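Local structure of actin binding protein family protein (Entamoeba histolytica HM-1:IMSS, 6K2F) at residues 21-26 against 53-58; 40-43 against 47-50; 69-72 against 77-80; 81-86 against 124-129; 104-109 against 115-120. The protein probably binds actin monomers and inhibits their polymerization, being a twinfilin of the ADF/cofilin family represented here by its N-terminal ADF-homology domain. All coordinates share one frame; numbering follows the deposited sequence.

Interaction 1: 21-26 against 53-58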
# COMPACT_ATOMS: atom_id res chain seq x y z
N GLY A 21 -0.42 4.62 -0.94
CA GLY A 21 0.51 4.39 0.18
C GLY A 21 -0.31 4.01 1.38
O GLY A 21 -1.56 4.12 1.30
N ARG A 22 0.33 3.63 2.48
CA ARG A 22 -0.40 3.15 3.66
C ARG A 22 -0.32 4.16 4.80
O ARG A 22 -1.34 4.37 5.47
CB ARG A 22 0.11 1.78 4.08
CG ARG A 22 -0.62 1.23 5.30
CD ARG A 22 -2.11 1.02 5.10
NE ARG A 22 -2.36 -0.06 4.16
CZ ARG A 22 -3.55 -0.40 3.70
NH1 ARG A 22 -4.64 0.27 4.04
NH2 ARG A 22 -3.65 -1.40 2.84
N PHE A 23 0.87 4.65 5.15
CA PHE A 23 0.93 5.55 6.31
C PHE A 23 2.05 6.58 6.20
O PHE A 23 3.00 6.41 5.46
CB PHE A 23 0.99 4.75 7.61
CG PHE A 23 2.21 3.93 7.91
CD1 PHE A 23 3.36 4.50 8.41
CD2 PHE A 23 2.14 2.55 7.85
CE1 PHE A 23 4.42 3.71 8.80
CE2 PHE A 23 3.21 1.76 8.26
CZ PHE A 23 4.35 2.34 8.73
N ILE A 24 1.86 7.62 7.00
CA ILE A 24 2.80 8.75 7.13
C ILE A 24 3.13 8.87 8.61
O ILE A 24 2.23 8.96 9.42
CB ILE A 24 2.20 10.06 6.60
CG1 ILE A 24 1.77 9.92 5.14
CG2 ILE A 24 3.18 11.20 6.82
CD1 ILE A 24 0.85 11.04 4.66
N GLN A 25 4.41 8.80 8.94
CA GLN A 25 4.87 9.07 10.32
C GLN A 25 5.20 10.54 10.37
O GLN A 25 5.82 11.04 9.39
CB GLN A 25 6.09 8.24 10.69
CG GLN A 25 6.51 8.43 12.14
CD GLN A 25 7.68 7.53 12.45
OE1 GLN A 25 8.50 7.24 11.59
NE2 GLN A 25 7.76 7.11 13.69
N ALA A 26 4.77 11.22 11.43
CA ALA A 26 5.03 12.67 11.56
C ALA A 26 5.55 12.95 12.97
O ALA A 26 5.16 12.26 13.91
CB ALA A 26 3.79 13.45 11.26
N LEU A 53 5.53 -0.93 13.62
CA LEU A 53 6.50 -1.27 14.70
C LEU A 53 7.94 -1.00 14.25
O LEU A 53 8.81 -0.85 15.14
CB LEU A 53 6.28 -2.74 15.07
CG LEU A 53 4.89 -3.10 15.57
CD1 LEU A 53 4.80 -4.59 15.87
CD2 LEU A 53 4.55 -2.30 16.80
N LYS A 54 8.19 -1.00 12.94
CA LYS A 54 9.53 -0.75 12.35
C LYS A 54 9.88 0.75 12.40
O LYS A 54 11.07 1.08 12.26
CB LYS A 54 9.56 -1.17 10.88
CG LYS A 54 9.44 -2.66 10.59
CD LYS A 54 9.73 -2.95 9.11
CE LYS A 54 10.17 -4.37 8.83
NZ LYS A 54 9.04 -5.33 8.90
N TYR A 55 8.89 1.63 12.55
CA TYR A 55 9.07 3.10 12.46
C TYR A 55 9.08 3.77 13.82
O TYR A 55 9.69 4.82 13.93
CB TYR A 55 7.94 3.67 11.61
CG TYR A 55 8.12 3.38 10.14
CD1 TYR A 55 7.71 2.18 9.59
CD2 TYR A 55 8.75 4.28 9.31
CE1 TYR A 55 7.91 1.89 8.24
CE2 TYR A 55 8.93 4.03 7.96
CZ TYR A 55 8.50 2.83 7.42
OH TYR A 55 8.70 2.59 6.08
N LEU A 56 8.44 3.19 14.83
CA LEU A 56 8.46 3.81 16.17
C LEU A 56 9.88 3.78 16.73
O LEU A 56 10.66 2.83 16.46
CB LEU A 56 7.46 3.12 17.09
CG LEU A 56 6.00 3.14 16.61
CD1 LEU A 56 5.08 2.43 17.60
CD2 LEU A 56 5.51 4.57 16.39
N VAL A 57 10.23 4.81 17.48
CA VAL A 57 11.54 4.88 18.17
C VAL A 57 11.26 4.93 19.66
O VAL A 57 10.55 5.83 20.10
CB VAL A 57 12.36 6.10 17.72
CG1 VAL A 57 13.65 6.18 18.49
CG2 VAL A 57 12.63 6.08 16.22
N GLU A 58 11.75 3.96 20.42
CA GLU A 58 11.36 3.84 21.85
C GLU A 58 11.72 5.14 22.59
O GLU A 58 12.85 5.65 22.44
CB GLU A 58 11.97 2.60 22.48
CG GLU A 58 11.49 2.36 23.91
CD GLU A 58 12.21 3.13 25.00
OE1 GLU A 58 13.35 3.61 24.76
OE2 GLU A 58 11.69 3.17 26.14

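Interaction 2: 40-43 against 47-50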
# COMPACT_ATOMS: atom_id res chain seq x y z
N GLN A 40 4.82 2.83 1.92
CA GLN A 40 3.97 2.46 0.76
C GLN A 40 2.99 1.39 1.22
O GLN A 40 1.83 1.43 0.80
CB GLN A 40 4.84 1.97 -0.38
CG GLN A 40 4.05 1.45 -1.56
CD GLN A 40 3.21 2.54 -2.17
OE1 GLN A 40 3.69 3.63 -2.46
NE2 GLN A 40 1.94 2.23 -2.38
N GLY A 41 3.46 0.43 2.01
CA GLY A 41 2.65 -0.72 2.42
C GLY A 41 2.16 -1.51 1.22
O GLY A 41 2.83 -1.54 0.16
N THR A 42 1.00 -2.15 1.37
CA THR A 42 0.45 -3.15 0.43
C THR A 42 -1.07 -2.97 0.37
O THR A 42 -1.61 -2.03 0.98
CB THR A 42 0.84 -4.58 0.84
OG1 THR A 42 0.10 -4.93 2.01
CG2 THR A 42 2.32 -4.75 1.11
N SER A 43 -1.75 -3.87 -0.31
CA SER A 43 -3.22 -3.88 -0.36
C SER A 43 -3.78 -4.60 0.89
O SER A 43 -5.01 -4.74 0.95
CB SER A 43 -3.68 -4.53 -1.61
OG SER A 43 -3.30 -5.89 -1.61
N ALA A 47 -1.87 -6.94 7.54
CA ALA A 47 -0.41 -7.14 7.48
C ALA A 47 0.29 -5.79 7.70
O ALA A 47 1.27 -5.72 8.46
CB ALA A 47 -0.02 -7.71 6.14
N ASP A 48 -0.23 -4.74 7.08
CA ASP A 48 0.47 -3.44 7.10
C ASP A 48 0.47 -2.85 8.52
O ASP A 48 1.37 -2.05 8.84
CB ASP A 48 -0.12 -2.44 6.10
CG ASP A 48 0.19 -2.74 4.63
OD1 ASP A 48 0.85 -3.78 4.31
OD2 ASP A 48 -0.27 -1.91 3.80
N LEU A 49 -0.49 -3.22 9.38
CA LEU A 49 -0.52 -2.67 10.75
C LEU A 49 0.82 -2.98 11.44
O LEU A 49 1.30 -2.14 12.22
CB LEU A 49 -1.70 -3.25 11.54
CG LEU A 49 -3.04 -2.60 11.23
CD1 LEU A 49 -4.19 -3.42 11.80
CD2 LEU A 49 -3.08 -1.17 11.76
N ASP A 50 1.41 -4.14 11.16
CA ASP A 50 2.66 -4.54 11.85
C ASP A 50 3.84 -3.70 11.34
O ASP A 50 4.87 -3.62 12.08
CB ASP A 50 2.89 -6.04 11.69
CG ASP A 50 1.99 -6.87 12.59
OD1 ASP A 50 1.51 -6.32 13.61
OD2 ASP A 50 1.79 -8.06 12.29

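Interaction 3: 69-72 against 77-80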
# COMPACT_ATOMS: atom_id res chain seq x y z
N GLU A 69 -9.09 0.69 4.82
CA GLU A 69 -9.67 0.25 3.52
C GLU A 69 -11.05 0.86 3.28
O GLU A 69 -11.66 0.54 2.25
CB GLU A 69 -9.77 -1.27 3.51
CG GLU A 69 -8.43 -1.96 3.42
CD GLU A 69 -7.60 -1.52 2.23
OE1 GLU A 69 -8.10 -1.60 1.09
OE2 GLU A 69 -6.50 -1.02 2.45
N THR A 70 -11.54 1.68 4.20
CA THR A 70 -12.89 2.27 4.11
C THR A 70 -12.78 3.60 3.36
O THR A 70 -11.96 4.43 3.75
CB THR A 70 -13.54 2.39 5.49
OG1 THR A 70 -13.72 1.06 5.97
CG2 THR A 70 -14.87 3.10 5.46
N ARG A 71 -13.55 3.75 2.30
CA ARG A 71 -13.56 5.04 1.55
C ARG A 71 -14.30 6.10 2.37
O ARG A 71 -15.19 5.76 3.18
CB ARG A 71 -14.14 4.83 0.15
CG ARG A 71 -13.25 4.01 -0.77
CD ARG A 71 -11.98 4.71 -1.23
NE ARG A 71 -12.27 5.86 -2.07
CZ ARG A 71 -12.46 5.82 -3.39
NH1 ARG A 71 -12.40 4.68 -4.05
NH2 ARG A 71 -12.71 6.95 -4.05
N ASP A 72 -13.92 7.36 2.17
CA ASP A 72 -14.56 8.57 2.75
C ASP A 72 -15.21 9.35 1.61
O ASP A 72 -14.48 9.99 0.83
CB ASP A 72 -13.53 9.42 3.49
CG ASP A 72 -14.11 10.64 4.18
OD1 ASP A 72 -15.35 10.80 4.13
OD2 ASP A 72 -13.32 11.40 4.75
N GLY A 77 -11.73 10.12 -0.77
CA GLY A 77 -10.50 9.46 -0.33
C GLY A 77 -10.83 8.31 0.60
O GLY A 77 -11.73 7.54 0.28
N TYR A 78 -10.16 8.26 1.74
CA TYR A 78 -10.25 7.14 2.70
C TYR A 78 -10.49 7.68 4.12
O TYR A 78 -10.15 8.83 4.43
CB TYR A 78 -8.96 6.34 2.66
CG TYR A 78 -8.85 5.35 1.53
CD1 TYR A 78 -9.40 4.09 1.67
CD2 TYR A 78 -8.19 5.65 0.35
CE1 TYR A 78 -9.28 3.13 0.68
CE2 TYR A 78 -8.05 4.69 -0.65
CZ TYR A 78 -8.61 3.43 -0.49
OH TYR A 78 -8.51 2.44 -1.44
N LYS A 79 -10.99 6.80 4.98
CA LYS A 79 -10.92 6.97 6.45
C LYS A 79 -9.54 6.51 6.94
O LYS A 79 -8.96 5.59 6.37
CB LYS A 79 -12.03 6.16 7.11
CG LYS A 79 -13.44 6.64 6.79
CD LYS A 79 -13.99 7.50 7.86
CE LYS A 79 -15.39 8.02 7.60
NZ LYS A 79 -15.77 8.95 8.69
N TRP A 80 -9.03 7.17 7.97
CA TRP A 80 -7.68 6.93 8.53
C TRP A 80 -7.76 6.63 10.03
O TRP A 80 -8.79 6.93 10.66
CB TRP A 80 -6.80 8.16 8.30
CG TRP A 80 -6.54 8.47 6.86
CD1 TRP A 80 -7.42 8.90 5.92
CD2 TRP A 80 -5.27 8.34 6.19
NE1 TRP A 80 -6.80 9.04 4.71
CE2 TRP A 80 -5.48 8.71 4.84
CE3 TRP A 80 -3.98 8.02 6.61
CZ2 TRP A 80 -4.44 8.74 3.92
CZ3 TRP A 80 -2.96 8.06 5.70
CH2 TRP A 80 -3.19 8.40 4.36
O HOH W 1 -10.66 11.50 3.93

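Interaction 4: 81-86 against 124-129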
# COMPACT_ATOMS: atom_id res chain seq x y z
N LEU A 81 -6.69 6.04 10.54
CA LEU A 81 -6.42 5.98 11.99
C LEU A 81 -5.37 7.03 12.32
O LEU A 81 -4.41 7.19 11.55
CB LEU A 81 -5.88 4.60 12.38
CG LEU A 81 -6.63 3.40 11.83
CD1 LEU A 81 -5.87 2.14 12.19
CD2 LEU A 81 -8.05 3.39 12.32
N LEU A 82 -5.55 7.70 13.44
CA LEU A 82 -4.48 8.53 14.01
C LEU A 82 -3.87 7.71 15.14
O LEU A 82 -4.56 7.47 16.13
CB LEU A 82 -5.06 9.86 14.52
CG LEU A 82 -4.03 10.73 15.26
CD1 LEU A 82 -2.82 11.03 14.39
CD2 LEU A 82 -4.70 12.00 15.74
N LEU A 83 -2.65 7.24 14.94
CA LEU A 83 -1.91 6.48 15.97
C LEU A 83 -1.00 7.49 16.66
O LEU A 83 -0.22 8.14 15.95
CB LEU A 83 -1.11 5.36 15.33
CG LEU A 83 -1.89 4.43 14.40
CD1 LEU A 83 -0.98 3.33 13.88
CD2 LEU A 83 -3.11 3.84 15.08
N ALA A 84 -1.12 7.66 17.96
CA ALA A 84 -0.25 8.61 18.67
C ALA A 84 0.55 7.79 19.67
O ALA A 84 -0.05 7.28 20.65
CB ALA A 84 -1.06 9.66 19.36
N TYR A 85 1.85 7.65 19.39
CA TYR A 85 2.80 6.95 20.29
C TYR A 85 3.37 8.01 21.22
O TYR A 85 4.11 8.87 20.74
CB TYR A 85 3.88 6.22 19.49
CG TYR A 85 4.99 5.69 20.36
CD1 TYR A 85 4.74 4.80 21.39
CD2 TYR A 85 6.30 6.09 20.17
CE1 TYR A 85 5.76 4.32 22.20
CE2 TYR A 85 7.32 5.62 20.98
CZ TYR A 85 7.06 4.73 22.00
OH TYR A 85 8.08 4.30 22.81
N ILE A 86 2.93 8.00 22.46
CA ILE A 86 3.35 9.02 23.45
C ILE A 86 3.80 8.27 24.68
O ILE A 86 3.03 8.06 25.62
CB ILE A 86 2.23 10.04 23.73
CG1 ILE A 86 1.73 10.66 22.42
CG2 ILE A 86 2.71 11.08 24.74
CD1 ILE A 86 0.51 11.53 22.59
N SER A 124 3.73 -2.30 21.79
CA SER A 124 2.76 -3.42 21.83
C SER A 124 1.32 -2.87 21.84
O SER A 124 0.38 -3.68 21.69
CB SER A 124 3.05 -4.34 22.99
OG SER A 124 2.90 -3.68 24.24
N ASP A 125 1.12 -1.56 22.01
CA ASP A 125 -0.21 -0.92 21.81
C ASP A 125 -0.57 -0.80 20.33
O ASP A 125 -1.74 -0.43 20.03
CB ASP A 125 -0.30 0.45 22.46
CG ASP A 125 -0.34 0.40 23.98
OD1 ASP A 125 -0.82 -0.63 24.56
OD2 ASP A 125 0.12 1.39 24.59
N PHE A 126 0.38 -1.07 19.45
CA PHE A 126 0.20 -0.93 17.99
C PHE A 126 0.44 -2.29 17.34
O PHE A 126 0.40 -3.33 18.03
CB PHE A 126 1.08 0.22 17.51
CG PHE A 126 0.77 1.52 18.22
CD1 PHE A 126 -0.39 2.22 17.94
CD2 PHE A 126 1.64 2.06 19.16
CE1 PHE A 126 -0.71 3.40 18.59
CE2 PHE A 126 1.34 3.27 19.78
CZ PHE A 126 0.17 3.94 19.50
N GLY A 127 0.66 -2.27 16.03
CA GLY A 127 0.61 -3.51 15.24
C GLY A 127 -0.80 -4.08 15.18
O GLY A 127 -1.76 -3.50 15.72
N LYS A 128 -0.94 -5.20 14.51
CA LYS A 128 -2.26 -5.86 14.34
C LYS A 128 -2.83 -6.22 15.73
O LYS A 128 -4.03 -5.95 15.97
CB LYS A 128 -2.11 -7.07 13.42
CG LYS A 128 -3.39 -7.84 13.14
CD LYS A 128 -3.17 -9.13 12.39
CE LYS A 128 -4.45 -9.70 11.81
NZ LYS A 128 -5.49 -9.91 12.84
N SER A 129 -2.02 -6.79 16.62
CA SER A 129 -2.44 -7.21 17.97
C SER A 129 -2.96 -6.00 18.74
O SER A 129 -4.03 -6.13 19.43
CB SER A 129 -1.31 -7.86 18.72
OG SER A 129 -0.98 -9.11 18.13

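Interaction 5: 104-109 against 115-120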
# COMPACT_ATOMS: atom_id res chain seq x y z
N ARG A 104 -5.16 18.62 16.36
CA ARG A 104 -4.88 19.45 15.17
C ARG A 104 -5.13 18.62 13.91
O ARG A 104 -5.46 19.22 12.89
CB ARG A 104 -3.45 20.01 15.21
CG ARG A 104 -3.32 21.35 14.51
CD ARG A 104 -3.91 22.49 15.34
NE ARG A 104 -3.20 22.62 16.60
CZ ARG A 104 -3.69 22.33 17.81
NH1 ARG A 104 -4.94 21.91 17.94
NH2 ARG A 104 -2.93 22.47 18.88
N PHE A 105 -5.01 17.29 13.94
CA PHE A 105 -5.19 16.46 12.71
C PHE A 105 -6.63 16.58 12.22
O PHE A 105 -6.83 16.89 11.04
CB PHE A 105 -4.74 15.01 12.94
CG PHE A 105 -3.24 14.89 13.07
CD1 PHE A 105 -2.43 14.85 11.95
CD2 PHE A 105 -2.64 14.84 14.32
CE1 PHE A 105 -1.05 14.77 12.07
CE2 PHE A 105 -1.26 14.76 14.43
CZ PHE A 105 -0.47 14.72 13.31
N ARG A 106 -7.62 16.35 13.09
CA ARG A 106 -9.04 16.35 12.65
C ARG A 106 -9.41 17.78 12.24
O ARG A 106 -10.14 17.94 11.26
CB ARG A 106 -9.96 15.78 13.74
CG ARG A 106 -10.43 16.77 14.79
CD ARG A 106 -11.41 16.10 15.74
NE ARG A 106 -10.69 15.31 16.73
CZ ARG A 106 -10.13 15.80 17.83
NH1 ARG A 106 -10.21 17.10 18.10
NH2 ARG A 106 -9.48 15.00 18.66
N THR A 107 -8.92 18.78 12.97
CA THR A 107 -9.28 20.20 12.73
C THR A 107 -8.72 20.61 11.36
O THR A 107 -9.40 21.37 10.64
CB THR A 107 -8.88 21.07 13.92
OG1 THR A 107 -7.47 20.98 14.06
CG2 THR A 107 -9.54 20.65 15.21
N THR A 108 -7.55 20.11 10.99
CA THR A 108 -6.82 20.53 9.77
C THR A 108 -7.29 19.71 8.57
O THR A 108 -7.52 20.32 7.49
CB THR A 108 -5.31 20.39 9.95
OG1 THR A 108 -4.96 21.18 11.10
CG2 THR A 108 -4.56 20.86 8.73
N LEU A 109 -7.40 18.40 8.75
CA LEU A 109 -7.61 17.48 7.60
C LEU A 109 -9.11 17.25 7.37
O LEU A 109 -9.47 16.94 6.24
CB LEU A 109 -6.84 16.19 7.85
CG LEU A 109 -5.33 16.41 7.98
CD1 LEU A 109 -4.61 15.12 8.24
CD2 LEU A 109 -4.78 17.10 6.73
N LEU A 115 -11.33 7.56 11.50
CA LEU A 115 -12.26 6.54 12.03
C LEU A 115 -12.00 6.42 13.53
O LEU A 115 -12.96 6.45 14.32
CB LEU A 115 -11.96 5.24 11.27
CG LEU A 115 -12.81 4.03 11.64
CD1 LEU A 115 -14.21 4.18 11.07
CD2 LEU A 115 -12.16 2.76 11.14
N TYR A 116 -10.72 6.33 13.91
CA TYR A 116 -10.30 6.24 15.32
C TYR A 116 -9.04 7.05 15.55
O TYR A 116 -8.18 7.13 14.65
CB TYR A 116 -9.97 4.79 15.70
CG TYR A 116 -11.13 3.85 15.61
CD1 TYR A 116 -12.25 4.03 16.40
CD2 TYR A 116 -11.11 2.79 14.72
CE1 TYR A 116 -13.33 3.17 16.33
CE2 TYR A 116 -12.19 1.92 14.63
CZ TYR A 116 -13.29 2.11 15.44
OH TYR A 116 -14.34 1.25 15.37
N GLU A 117 -8.91 7.56 16.77
CA GLU A 117 -7.65 8.12 17.29
C GLU A 117 -7.21 7.16 18.39
O GLU A 117 -7.97 7.02 19.38
CB GLU A 117 -7.89 9.55 17.73
CG GLU A 117 -8.40 10.44 16.59
CD GLU A 117 -8.50 11.91 16.95
OE1 GLU A 117 -8.11 12.25 18.08
OE2 GLU A 117 -8.96 12.71 16.10
N ILE A 118 -6.04 6.56 18.24
CA ILE A 118 -5.52 5.50 19.14
C ILE A 118 -4.28 6.03 19.86
O ILE A 118 -3.21 6.21 19.22
CB ILE A 118 -5.23 4.20 18.38
CG1 ILE A 118 -6.47 3.73 17.63
CG2 ILE A 118 -4.72 3.14 19.35
CD1 ILE A 118 -6.25 2.51 16.77
N HIS A 119 -4.42 6.27 21.16
CA HIS A 119 -3.31 6.74 22.02
C HIS A 119 -2.61 5.50 22.59
O HIS A 119 -3.30 4.64 23.15
CB HIS A 119 -3.87 7.66 23.09
CG HIS A 119 -2.85 8.18 24.04
ND1 HIS A 119 -2.46 9.50 24.04
CD2 HIS A 119 -2.19 7.57 25.05
CE1 HIS A 119 -1.56 9.68 25.01
NE2 HIS A 119 -1.38 8.52 25.64
N GLY A 120 -1.31 5.36 22.39
CA GLY A 120 -0.55 4.22 22.92
C GLY A 120 0.73 4.69 23.55
O GLY A 120 1.19 5.78 23.19
O HOH W 2 -7.25 14.76 15.51

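Interaction 1: 21-26 against 53-58
With chi1 at 67°, Phe23 holds its CG between its own backbone N and carbonyl carbon, and the ring is carried off strand 23-29 toward the loop 53-58. Tyr55 turns its CG beside its backbone N, away from its carbonyl carbon, and its ring comes across to meet it. The result is a T-shaped pair: the CE1 and CZ edge of Phe23 points at one face of Tyr55, off-centre toward the CD1 side, with the planes 82° apart. The ring centroids of Phe23 and Tyr55 lie 5.1 Å apart, and the closest atoms are Phe23 CZ and Tyr55 CD1 at 3.5 Å. Two residues on, Gln25 reaches out with an extended chain, and its NE2 donates to Tyr55 O at 3.0 Å. The donor stands well above the carbonyl plane, away from the lone pairs, although Tyr55 O lies close to the amide plane of Gln25. On the other branch of the amide, Gln25 OE1 rests 3.6 Å from Tyr55 CB, by the edge of the ring. Gln25 NE2 also bonds Ser62 OG, Tyr55 OH reaches Glu39 OE1, and Arg22 and Phe23 form a classic beta bulge opposite Glu39. Because Tyr55 O can only accept, it fixes which branch of the Gln25 amide is the nitrogen; that amide, the Tyr55 hydroxyl and the edge of Phe23 hold the loop to the sheet of this ADF-homology domain.

Interaction 2: 40-43 against 47-50
Asp48 OD2 is gripped from two directions: Thr42 N donates to it at 2.8 Å across the contact, with an N-H...O angle of 166°, and Arg22 NE adds a salt bridge. The other carboxylate oxygen takes the hydroxyl, Thr42 OG1 donating to Asp48 OD1 at 2.7 Å. Both bonds arrive on the syn sides of the carboxylate, the amide nearer its plane than the hydroxyl. In the threonine, chi1 of 72° sets OG1 between the backbone N and the carbonyl carbon, where hydroxyl and amide can each take one oxygen of Asp48. Gly41 brings only its backbone here, with its CA 3.4 Å from Asp48 OD2. Thr42 O lies 3.1 Å from Asp48 OD2, an acceptor facing an acceptor, an opposition that the nearby arginine probably eases. Across the dimer, Ser43 OG bonds Glu117 OE1 and Arg106 NH1 of the second subunit. The carboxylate thus pins the loop leaving strand 32-39 back onto the short helix 45-49, whose Asp48 and Leu49 rest against Phe66 of strand 62-68.

Interaction 3: 69-72 against 77-80
Arg71 and Tyr78 face each other as a non-hydrogen-bonded pair in the beta hairpin of strands 71-72 and 77-85, with Asp72 and Gly77 forming the hydrogen-bonded pair beside it. The busiest acceptor is Gly77 O. Asp72 N donates to it at 2.9 Å, nearly straight at 171°, and Arg71 NE donates at 2.9 Å with a more bent 135°. The two donors come from opposite faces of the carbonyl plane, neither on a lone pair, while Gly77 O itself lies close to the guanidinium plane of Arg71. In return Gly77 N reaches Asp72 O at a longer 3.2 Å. At the corner formed by residues 69 and 70, Lys79 N donates to Thr70 O at 2.8 Å. The Asp72 and Lys79 side chains find their partners outside the two segments: Asp72 OD1 takes Ile74 N, Asp72 OD2 meets Ser112 OG, and Lys79 NZ reaches Ser112 O. Asn16 OD1 accepts from Tyr78 N and Trp80 NE1. One water sits 2.8 Å from Asp72 OD2 and equally near Tyr78 O, though it has more acceptors around it than protons to offer. Met96 of the second subunit packs on both Arg71 and Tyr78. To reach Gly77 O, the arginine chain bends at chi2 and again at chi3, and the bend lays a methylene on the neighbouring ring. The guanidinium is too far for more than weak cation-pi attraction, whereas Arg71 CD stands over the middle of the Tyr78 ring in a CH-pi contact, 3.7 Å from its centroid.

Interaction 4: 81-86 against 124-129
Phe126 meets Leu83, Ala84 and Tyr85 where the segment before helix 127-137 packs against strand 77-85 in the ADF-homology fold. The apolar contacts come first. Its ring comes end-on to the strand, with one side on each of two alternate residues: Phe126 CE1 touches Leu83 CB at 3.8 Å, and Phe126 CE2 touches Tyr85 CB at 3.9 Å. Both partners are the first atoms of their side chains, and neither stands squarely over the ring or at its edge. Tyr85 turns its own ring away from its backbone N, chi1 171°, and the two aromatic side chains cross at about a right angle. One face of the Phe126 ring has Asp125 CB above it, off-centre; Leu56 and Ile118 add further packing around the same phenylalanine. Polar matters are settled with other partners: Tyr85 OH bonds Gly59 N, and Asp125 OD2 accepts from Thr121 N. What remains is the meeting of ring and backbone, for the far end of the phenylalanine runs up to the strand itself, where Ala84 O lies near the ring plane, at its edge, 3.5 Å from Phe126 CZ.

Interaction 5: 104-109 against 115-120
Arg106 reaches Glu117 from helix 103-109. Arg106 CB leaves the helix toward strand 114-120 and already lies 4.0 Å from Glu117 OE2. CG stands between the backbone N and the carbonyl carbon, and the chain continues extended through chi2 to Arg106 CD, which passes the carboxylate at 4.2 Å from Glu117 OE2. A bend at chi3 then turns the guanidinium side-on. Arg106 NE donates to Glu117 OE2 at 3.2 Å, and Arg106 NH2 to Glu117 OE1 at 3.1 Å: a two-pronged salt bridge, one nitrogen to each oxygen. The flat groups are only 9° from parallel but not quite in one plane, and each oxygen is tilted out of the guanidinium plane although both are met on their syn sides. The N-H...O angles, 140° and 148°, are correspondingly bent. A water gives a second link between the same residues, accepting from Arg106 N at 2.9 Å and donating to Glu117 OE2 at 2.7 Å; it also lies over one face of the guanidinium, near its rim. Glu117 OE2 thus receives both the arginine NE and the water. The bridge lies at the surface, beside the more buried Phe105, which packs on Leu82 of strand 77-85 and Leu4 of strand 3-4. It joins helix 103-109 to one face of strand 114-120, while the adjacent Ile118 packs against helix 127-137.

Arg22, in segment 21-26 but outside its contact with 53-58, ties that segment to interactions 2 and 3: besides its bridge to Asp48, its NH1 meets Glu69 OE2 at 2.8 Å. Interaction 1 joins interaction 4 through Leu56 CD1, 3.8 Å from Phe126 CD2. Interaction 2 reaches interaction 4 where Asp50 OD1 probably accepts from Lys128 N at 2.8 Å. Strand 77-85 runs through interactions 3 and 4, and 114-120 pairs alongside it, bringing in interaction 5; Ala84 N and Ile118 O lie 2.8 Å apart there. Interactions 2 and 5, about 20 Å apart between centres, do not touch within the chain. Interactions 2 and 3 both meet the second subunit.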